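Local coordinates for cytochrome c-555 (Chlorobium tepidum, PDB 4J20), which transfers electrons as a small basic monoheme c-type cytochrome of green sulfur bacteria, reacting with cytochrome c oxidases but not with reductases, at residues T2-A5 with A6-K9; K70-D73 with A74-G77. The protein carries 2 engineered substitutions. All coordinates share one frame; numbering follows the deposited sequence.

Interactions 1 and 2 are the N-terminal caps of the first and last helices of the chain, 5-15 and 73-85, and come in that order along the sequence. Their centres are about 11 Å apart, and they touch directly where Tyr3 CD1 packs 3.7 Å from Gly77 O. In both, a side-chain oxygen on the residue just before the helix accepts from the amide three positions on, supplied by Asp4 in residues 2-9 and by Thr72 in residues 70-77. Contact between the N- and C-terminal helices is a hallmark of the cytochrome c fold. Interaction 1 stays at the surface, whereas interaction 2 reaches the heme pocket through Leu71 and Val76.

Interaction 1: residues T2-A5 with A6-K9. Engineered in segment 2-5: Thr2 (natural residue Ala).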
ATOM      1  N   THR A   2      -1.143 -11.685 -12.039  1.00 27.26           N
ATOM      2  CA  THR A   2       0.019 -10.765 -11.894  1.00 22.54           C
ATOM      3  C   THR A   2      -0.413  -9.322 -11.635  1.00 20.61           C
ATOM      4  O   THR A   2      -1.462  -8.871 -12.121  1.00 24.12           O
ATOM      5  CB  THR A   2       0.904 -10.799 -13.097  1.00 19.11           C
ATOM      6  OG1 THR A   2       0.108 -10.597 -14.282  1.00 25.24           O
ATOM      7  CG2 THR A   2       1.608 -12.174 -13.217  1.00 26.55           C
ATOM      8  N   TYR A   3       0.411  -8.571 -10.916  1.00 16.89           N
ATOM      9  CA  TYR A   3       0.021  -7.214 -10.531  1.00 14.95           C
ATOM     10  C   TYR A   3      -0.075  -6.294 -11.751  1.00 18.11           C
ATOM     11  O   TYR A   3       0.663  -6.420 -12.714  1.00 18.87           O
ATOM     12  CB  TYR A   3       1.037  -6.647  -9.569  1.00 17.24           C
ATOM     13  CG  TYR A   3       1.123  -7.450  -8.313  1.00 18.29           C
ATOM     14  CD1 TYR A   3       0.019  -7.609  -7.509  1.00 18.02           C
ATOM     15  CD2 TYR A   3       2.308  -8.115  -7.964  1.00 17.66           C
ATOM     16  CE1 TYR A   3       0.065  -8.410  -6.395  1.00 19.78           C
ATOM     17  CE2 TYR A   3       2.376  -8.924  -6.821  1.00 18.48           C
ATOM     18  CZ  TYR A   3       1.249  -9.071  -6.059  1.00 20.23           C
ATOM     19  OH  TYR A   3       1.285  -9.836  -4.922  1.00 23.03           O
ATOM     20  N   ASP A   4      -1.000  -5.340 -11.666  1.00 15.27           N
ATOM     21  CA  ASP A   4      -1.181  -4.336 -12.688  1.00 15.05           C
ATOM     22  C   ASP A   4      -1.062  -2.984 -11.986  1.00 13.57           C
ATOM     23  O   ASP A   4      -2.052  -2.424 -11.494  1.00 12.87           O
ATOM     24  CB  ASP A   4      -2.563  -4.515 -13.340  1.00 14.66           C
ATOM     25  CG  ASP A   4      -2.797  -3.585 -14.496  1.00 16.03           C
ATOM     26  OD1 ASP A   4      -2.092  -2.557 -14.650  1.00 16.30           O
ATOM     27  OD2 ASP A   4      -3.755  -3.867 -15.253  1.00 17.14           O
ATOM     28  N   ALA A   5       0.165  -2.480 -11.860  1.00 12.69           N
ATOM     29  CA  ALA A   5       0.411  -1.248 -11.143  1.00 12.97           C
ATOM     30  C   ALA A   5      -0.244  -0.047 -11.818  1.00 12.71           C
ATOM     31  O   ALA A   5      -0.690   0.868 -11.108  1.00 13.69           O
ATOM     32  CB  ALA A   5       1.904  -0.989 -11.031  1.00 13.97           C
ATOM     33  N   ALA A   6      -0.372  -0.062 -13.135  1.00 12.91           N
ATOM     34  CA  ALA A   6      -1.021   1.045 -13.814  1.00 13.03           C
ATOM     35  C   ALA A   6      -2.513   1.105 -13.458  1.00 12.80           C
ATOM     36  O   ALA A   6      -3.030   2.178 -13.131  1.00 13.82           O
ATOM     37  CB  ALA A   6      -0.818   0.981 -15.312  1.00 14.85           C
ATOM     38  N   ALA A   7      -3.204  -0.040 -13.501  1.00 12.69           N
ATOM     39  CA  ALA A   7      -4.605  -0.068 -13.048  1.00 12.57           C
ATOM     40  C   ALA A   7      -4.639   0.232 -11.556  1.00 12.41           C
ATOM     41  O   ALA A   7      -5.573   0.921 -11.071  1.00 13.88           O
ATOM     42  CB  ALA A   7      -5.174  -1.383 -13.282  1.00 15.05           C
ATOM     43  N   GLY A   8      -3.599  -0.163 -10.818  1.00 12.14           N
ATOM     44  CA  GLY A   8      -3.518   0.092  -9.390  1.00 13.14           C
ATOM     45  C   GLY A   8      -3.512   1.559  -9.057  1.00 12.71           C
ATOM     46  O   GLY A   8      -3.966   1.926  -7.942  1.00 13.48           O
ATOM     47  N   LYS A   9      -3.022   2.423  -9.927  1.00 12.45           N
ATOM     48  CA  LYS A   9      -2.962   3.843  -9.607  1.00 12.86           C
ATOM     49  C   LYS A   9      -4.336   4.420  -9.381  1.00 13.63           C
ATOM     50  O   LYS A   9      -4.480   5.292  -8.509  1.00 12.84           O
ATOM     51  CB  LYS A   9      -2.280   4.612 -10.713  1.00 13.54           C
ATOM     52  CG  LYS A   9      -2.019   6.071 -10.304  1.00 14.76           C
ATOM     53  CD  LYS A   9      -1.249   6.816 -11.359  1.00 16.40           C
ATOM     54  CE  LYS A   9      -1.143   8.312 -11.028  1.00 18.95           C
ATOM     55  NZ  LYS A   9      -2.452   8.960 -11.274  1.00 20.63           N
TER
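The carboxylate of Asp4 turns one face to the first turn of the helix that follows it. Over that face lies the methyl of Ala7, its CB 3.5 Å from Asp4 CG, and on the same side the amide of Ala7 comes down on OD1. This Ala7 N to Asp4 OD1 bond, 3.0 Å long, is almost straight at the hydrogen (173°) but meets the oxygen from 63° above the carboxylate plane. Beyond Asp4 OD1, close to the carboxylate plane, Ala6 CB stands 3.8 Å from that oxygen. The side chain is directed forward along the chain because CG is anti to the backbone N (chi1 -175°), which swings the carboxylate beside its own carbonyl and over the incoming turn.

Asp4 is thus the N-cap of helix 5-15. Its carbonyl opens the helical bonding, with Gly8 N donating to Asp4 O at 2.8 Å, while the next bond, from Lys9 N to Ala5 O, is weak. The N-H of Asp4 itself is held by Asn78 OD1, and Ala5 leans on Ala81, so the start of this helix is tied to helix 73-85. The ammonium of Lys9 forms a salt bridge with Asp13. A carboxylate set against the amino end of a helix is favourably placed toward the helix dipole, which would tend to stabilise its negative charge and lower its pKa.

Interaction 2: residues K70-D73 with A74-G77; sequences KLTD and AQVG. With IPA (isopropyl alcohol), chain G.
Thr72 and Gln75 hold each other in a capping box at the start of helix 73-85. Thr72, the N-cap, takes Gln75 N on OG1 at 3.0 Å; with chi1 at 66° the hydroxyl sits between its own backbone N and carbonyl carbon, turned to the helix. In return Thr72 N donates to Gln75 OE1 at 2.9 Å, a nearly straight bond that reaches the amide oxygen from above its plane. The Gln75 chain, extended beyond CG, runs back obliquely past Thr72, bringing CG to 3.3 Å from Thr72 OG1. Next to the box packs the apolar part, where Leu71 CB meets Val76 CG2 at 4.0 Å, the two side chains crossing at about a right angle.

The outer side is looser and wetter. One water donates to both Lys70 O and Gln75 OE1, at 2.7 Å each, and an isopropanol, probably from the crystallisation liquor, donates from O2 to Lys70 O. Without the amide of Gln75, as with an alanine here, the N-H of Thr72 and the bridging water would probably lose their shared acceptor, and with it half of the capping box.

Inward, Leu71 touches the heme and, with Gln75, rests on Thr11 of helix 5-15, whereas Val76 packs against Ser51 and Ile52 of helix 44-53, so the start of helix 73-85, reached by the loop after strand 61-62, contacts both helix 5-15 and helix 44-53.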
ATOM      1  N   LYS A  70     -15.249  -2.264   0.047  1.00 18.41           N
ATOM      2  CA  LYS A  70     -15.730  -2.429  -1.325  1.00 20.55           C
ATOM      3  C   LYS A  70     -14.620  -2.695  -2.331  1.00 18.04           C
ATOM      4  O   LYS A  70     -14.894  -3.143  -3.450  1.00 18.84           O
ATOM      5  CB  LYS A  70     -16.565  -1.204  -1.751  1.00 23.74           C
ATOM      6  CG  LYS A  70     -17.870  -1.074  -0.996  1.00 34.03           C
ATOM      7  CD  LYS A  70     -18.102   0.367  -0.582  1.00 41.21           C
ATOM      8  CE  LYS A  70     -17.306   0.711   0.685  1.00 40.43           C
ATOM      9  NZ  LYS A  70     -16.849   2.132   0.695  1.00 40.26           N
ATOM     10  N   LEU A  71     -13.371  -2.440  -1.949  1.00 14.92           N
ATOM     11  CA  LEU A  71     -12.237  -2.791  -2.798  1.00 14.37           C
ATOM     12  C   LEU A  71     -12.070  -4.276  -2.908  1.00 16.13           C
ATOM     13  O   LEU A  71     -12.314  -4.999  -1.930  1.00 16.43           O
ATOM     14  CB  LEU A  71     -10.944  -2.142  -2.311  1.00 14.32           C
ATOM     15  CG  LEU A  71     -10.914  -0.613  -2.372  1.00 14.61           C
ATOM     16  CD1 LEU A  71      -9.587  -0.193  -1.808  1.00 14.67           C
ATOM     17  CD2 LEU A  71     -11.032  -0.114  -3.801  1.00 15.80           C
ATOM     18  N   THR A  72     -11.637  -4.746  -4.067  1.00 15.09           N
ATOM     19  CA  THR A  72     -11.269  -6.173  -4.184  1.00 15.43           C
ATOM     20  C   THR A  72      -9.805  -6.350  -3.751  1.00 14.65           C
ATOM     21  O   THR A  72      -8.994  -5.403  -3.778  1.00 13.69           O
ATOM     22  CB  THR A  72     -11.427  -6.689  -5.610  1.00 14.60           C
ATOM     23  OG1 THR A  72     -10.462  -6.010  -6.422  1.00 15.97           O
ATOM     24  CG2 THR A  72     -12.857  -6.437  -6.177  1.00 17.29           C
ATOM     25  N   ASP A  73      -9.423  -7.589  -3.473  1.00 13.86           N
ATOM     26  CA  ASP A  73      -8.030  -7.897  -3.211  1.00 14.26           C
ATOM     27  C   ASP A  73      -7.139  -7.563  -4.395  1.00 14.22           C
ATOM     28  O   ASP A  73      -6.007  -7.112  -4.188  1.00 14.17           O
ATOM     29  CB  ASP A  73      -7.854  -9.370  -2.813  1.00 16.70           C
ATOM     30  CG  ASP A  73      -8.440  -9.682  -1.439  1.00 16.52           C
ATOM     31  OD1 ASP A  73      -8.871  -8.767  -0.712  1.00 16.70           O
ATOM     32  OD2 ASP A  73      -8.525 -10.868  -1.083  1.00 16.67           O
ATOM     33  N   ALA A  74      -7.606  -7.779  -5.615  1.00 14.79           N
ATOM     34  CA  ALA A  74      -6.855  -7.459  -6.795  1.00 15.73           C
ATOM     35  C   ALA A  74      -6.573  -5.949  -6.856  1.00 13.33           C
ATOM     36  O   ALA A  74      -5.455  -5.538  -7.134  1.00 12.72           O
ATOM     37  CB  ALA A  74      -7.583  -7.918  -8.051  1.00 17.34           C
ATOM     38  N   GLN A  75      -7.588  -5.147  -6.551  1.00 13.33           N
ATOM     39  CA  GLN A  75      -7.398  -3.689  -6.571  1.00 12.11           C
ATOM     40  C   GLN A  75      -6.401  -3.264  -5.528  1.00 11.54           C
ATOM     41  O   GLN A  75      -5.514  -2.411  -5.776  1.00 11.90           O
ATOM     42  CB  GLN A  75      -8.704  -2.948  -6.376  1.00 13.24           C
ATOM     43  CG  GLN A  75      -9.617  -3.088  -7.580  1.00 14.09           C
ATOM     44  CD  GLN A  75     -11.100  -2.785  -7.311  1.00 15.07           C
ATOM     45  OE1 GLN A  75     -11.568  -2.725  -6.187  1.00 14.98           O
ATOM     46  NE2 GLN A  75     -11.881  -2.694  -8.397  1.00 19.32           N
ATOM     47  N   VAL A  76      -6.518  -3.816  -4.332  1.00 12.04           N
ATOM     48  CA  VAL A  76      -5.578  -3.478  -3.276  1.00 11.50           C
ATOM     49  C   VAL A  76      -4.162  -3.907  -3.621  1.00 11.15           C
ATOM     50  O   VAL A  76      -3.215  -3.106  -3.504  1.00 10.79           O
ATOM     51  CB  VAL A  76      -6.009  -4.098  -1.924  1.00 12.02           C
ATOM     52  CG1 VAL A  76      -4.924  -3.893  -0.830  1.00 13.71           C
ATOM     53  CG2 VAL A  76      -7.318  -3.508  -1.458  1.00 12.48           C
ATOM     54  N   GLY A  77      -3.999  -5.092  -4.155  1.00 11.92           N
ATOM     55  CA  GLY A  77      -2.673  -5.525  -4.485  1.00 12.18           C
ATOM     56  C   GLY A  77      -2.081  -4.724  -5.648  1.00 11.29           C
ATOM     57  O   GLY A  77      -0.876  -4.453  -5.696  1.00 11.21           O
TER
HETATM   58  C1  IPA G 105     -16.287  -7.805  -4.185  1.00 31.40           C
HETATM   59  C2  IPA G 105     -15.768  -6.442  -3.736  1.00 34.67           C
HETATM   60  C3  IPA G 105     -15.217  -6.486  -2.303  1.00 33.88           C
HETATM   61  O2  IPA G 105     -16.808  -5.442  -3.846  1.00 34.27           O
HETATM   62  O   HOH W   1     -14.268  -2.623  -6.048  1.00 29.76           O